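Local atomic coordinates of putative kinase (Chloroflexus aurantiacus, PDB entry 2RHM), a protein that is of unknown function but has a P-loop nucleoside triphosphate hydrolase fold and probably binds a nucleotide, perhaps as a kinase. Residues T19-S22 against Q23-T27. Residues are numbered along the deposited sequence; the frame is centred on the assembly and turned at random.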
ATOM      1  N   THR B  19      11.357 -12.499   5.062  1.00 23.45           N
ATOM      2  CA  THR B  19      11.210 -11.890   3.748  1.00 25.97           C
ATOM      3  C   THR B  19      10.990 -12.972   2.691  1.00 25.86           C
ATOM      4  O   THR B  19      10.000 -12.968   1.951  1.00 26.13           O
ATOM      5  CB  THR B  19      12.440 -11.059   3.361  1.00 27.30           C
ATOM      6  OG1 THR B  19      12.684 -10.093   4.378  1.00 27.79           O
ATOM      7  CG2 THR B  19      12.203 -10.387   2.058  1.00 24.71           C
ATOM      8  N   THR B  20      11.892 -13.939   2.643  1.00 28.00           N
ATOM      9  CA  THR B  20      11.789 -15.003   1.639  1.00 28.77           C
ATOM     10  C   THR B  20      10.502 -15.800   1.775  1.00 27.21           C
ATOM     11  O   THR B  20       9.834 -16.084   0.781  1.00 26.52           O
ATOM     12  CB  THR B  20      12.985 -15.955   1.760  1.00 30.39           C
ATOM     13  OG1 THR B  20      14.165 -15.228   1.407  1.00 34.01           O
ATOM     14  CG2 THR B  20      12.832 -17.160   0.815  1.00 32.40           C
ATOM     15  N   LEU B  21      10.180 -16.151   3.010  1.00 26.56           N
ATOM     16  CA  LEU B  21       8.995 -16.912   3.322  1.00 23.98           C
ATOM     17  C   LEU B  21       7.705 -16.182   2.945  1.00 23.36           C
ATOM     18  O   LEU B  21       6.813 -16.761   2.325  1.00 24.33           O
ATOM     19  CB  LEU B  21       9.001 -17.308   4.791  1.00 25.13           C
ATOM     20  CG  LEU B  21       7.880 -18.259   5.217  1.00 30.87           C
ATOM     21  CD1 LEU B  21       8.317 -19.122   6.388  1.00 32.56           C
ATOM     22  CD2 LEU B  21       6.547 -17.550   5.533  1.00 34.69           C
ATOM     23  N   SER B  22       7.618 -14.898   3.280  1.00 23.30           N
ATOM     24  CA  SER B  22       6.426 -14.136   2.935  1.00 22.90           C
ATOM     25  C   SER B  22       6.270 -14.022   1.408  1.00 23.60           C
ATOM     26  O   SER B  22       5.162 -14.110   0.869  1.00 24.11           O
ATOM     27  CB  SER B  22       6.465 -12.763   3.595  1.00 24.31           C
ATOM     28  OG  SER B  22       7.497 -11.984   3.051  1.00 23.07           O
ATOM     29  N   GLN B  23       7.384 -13.881   0.700  1.00 25.44           N
ATOM     30  CA  GLN B  23       7.346 -13.809  -0.761  1.00 28.12           C
ATOM     31  C   GLN B  23       6.891 -15.143  -1.390  1.00 25.98           C
ATOM     32  O   GLN B  23       6.123 -15.167  -2.371  1.00 26.33           O
ATOM     33  CB  GLN B  23       8.702 -13.339  -1.290  1.00 27.76           C
ATOM     34  CG  GLN B  23       9.009 -11.861  -0.938  1.00 29.90           C
ATOM     35  CD  GLN B  23      10.417 -11.400  -1.345  1.00 33.57           C
ATOM     36  OE1 GLN B  23      11.294 -12.210  -1.663  1.00 38.93           O
ATOM     37  NE2 GLN B  23      10.632 -10.086  -1.317  1.00 30.15           N
ATOM     38  N   ALA B  24       7.370 -16.249  -0.829  1.00 26.16           N
ATOM     39  CA  ALA B  24       6.941 -17.586  -1.229  1.00 27.33           C
ATOM     40  C   ALA B  24       5.444 -17.811  -0.977  1.00 25.76           C
ATOM     41  O   ALA B  24       4.780 -18.503  -1.751  1.00 26.41           O
ATOM     42  CB  ALA B  24       7.745 -18.653  -0.473  1.00 27.64           C
ATOM     43  N   LEU B  25       4.937 -17.250   0.112  1.00 25.22           N
ATOM     44  CA  LEU B  25       3.515 -17.315   0.419  1.00 24.55           C
ATOM     45  C   LEU B  25       2.719 -16.483  -0.581  1.00 23.70           C
ATOM     46  O   LEU B  25       1.656 -16.897  -1.028  1.00 24.88           O
ATOM     47  CB  LEU B  25       3.217 -16.815   1.841  1.00 23.64           C
ATOM     48  CG  LEU B  25       3.482 -17.741   3.016  1.00 30.21           C
ATOM     49  CD1 LEU B  25       3.109 -17.018   4.272  1.00 31.45           C
ATOM     50  CD2 LEU B  25       2.690 -19.022   2.907  1.00 31.21           C
ATOM     51  N   ALA B  26       3.238 -15.317  -0.946  1.00 24.52           N
ATOM     52  CA  ALA B  26       2.524 -14.455  -1.866  1.00 23.60           C
ATOM     53  C   ALA B  26       2.401 -15.163  -3.212  1.00 24.61           C
ATOM     54  O   ALA B  26       1.334 -15.154  -3.826  1.00 26.22           O
ATOM     55  CB  ALA B  26       3.227 -13.148  -2.027  1.00 23.98           C
ATOM     56  N   THR B  27       3.490 -15.795  -3.652  1.00 24.03           N
ATOM     57  CA  THR B  27       3.505 -16.531  -4.925  1.00 24.78           C
ATOM     58  C   THR B  27       2.669 -17.806  -4.855  1.00 24.76           C
ATOM     59  O   THR B  27       1.942 -18.139  -5.799  1.00 26.18           O
ATOM     60  CB  THR B  27       4.967 -16.894  -5.311  1.00 26.43           C
ATOM     61  OG1 THR B  27       5.736 -15.697  -5.413  1.00 26.29           O
ATOM     62  CG2 THR B  27       5.022 -17.620  -6.605  1.00 29.29           C
TER
HETATM   63  O   HOH W   1      13.638 -13.160  -0.495  1.00 57.33           O
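Leu21 and Leu25 stand side by side, one turn apart on the buried face of helix 18-29, and meet through their methyl ends, with CD2 of Leu21 3.7 Å from CD1 of Leu25. With its CG anti to the backbone N (chi1 -173°), Leu21 leans alongside its own carbonyl carbon, which puts the CD2 branch on the side of Leu25. On the solvent side Thr19 and Gln23 run alongside one another in the same way: the methyl CG2 of Thr19 lies 3.7 Å from NE2 of Gln23, while CG of Gln23 lies 3.2 Å from the O of Thr19. The extended Gln23 chain carries its amide to a water, which donates a hydrogen bond of 2.8 Å to OE1 of Gln23 and also bonds OG1 of Thr20, so polar ends suit this exposed edge.

Beneath these side chains lies regular alpha-helical bonding, from N of Gln23 to O of Thr19 (3.0 Å) through N of Ala26 to O of Ser22 (2.9 Å). Ser22 turns its hydroxyl back along the helix, where OG bonds the O of Lys18 and sits 2.9 Å from the O of Thr19; a buried serine can thus satisfy its polar atom within its own helix. Small Ala24 lets Met175 of helix 175-187 come close. Leu25 fits between Val179 and Val182 of that helix and Ile8 and Val10 of strand 6-12; an alanine here would probably open a gap among them and leave Leu21 CD2 without its methyl neighbour.

The side chain of Thr19, in what looks like a Walker A motif, lies about 5 Å from a bound benzoic acid. The leucine face packs the helix following this probable phosphate-binding loop on both the central parallel sheet and helix 175-187, while the hydrated edge remains polar.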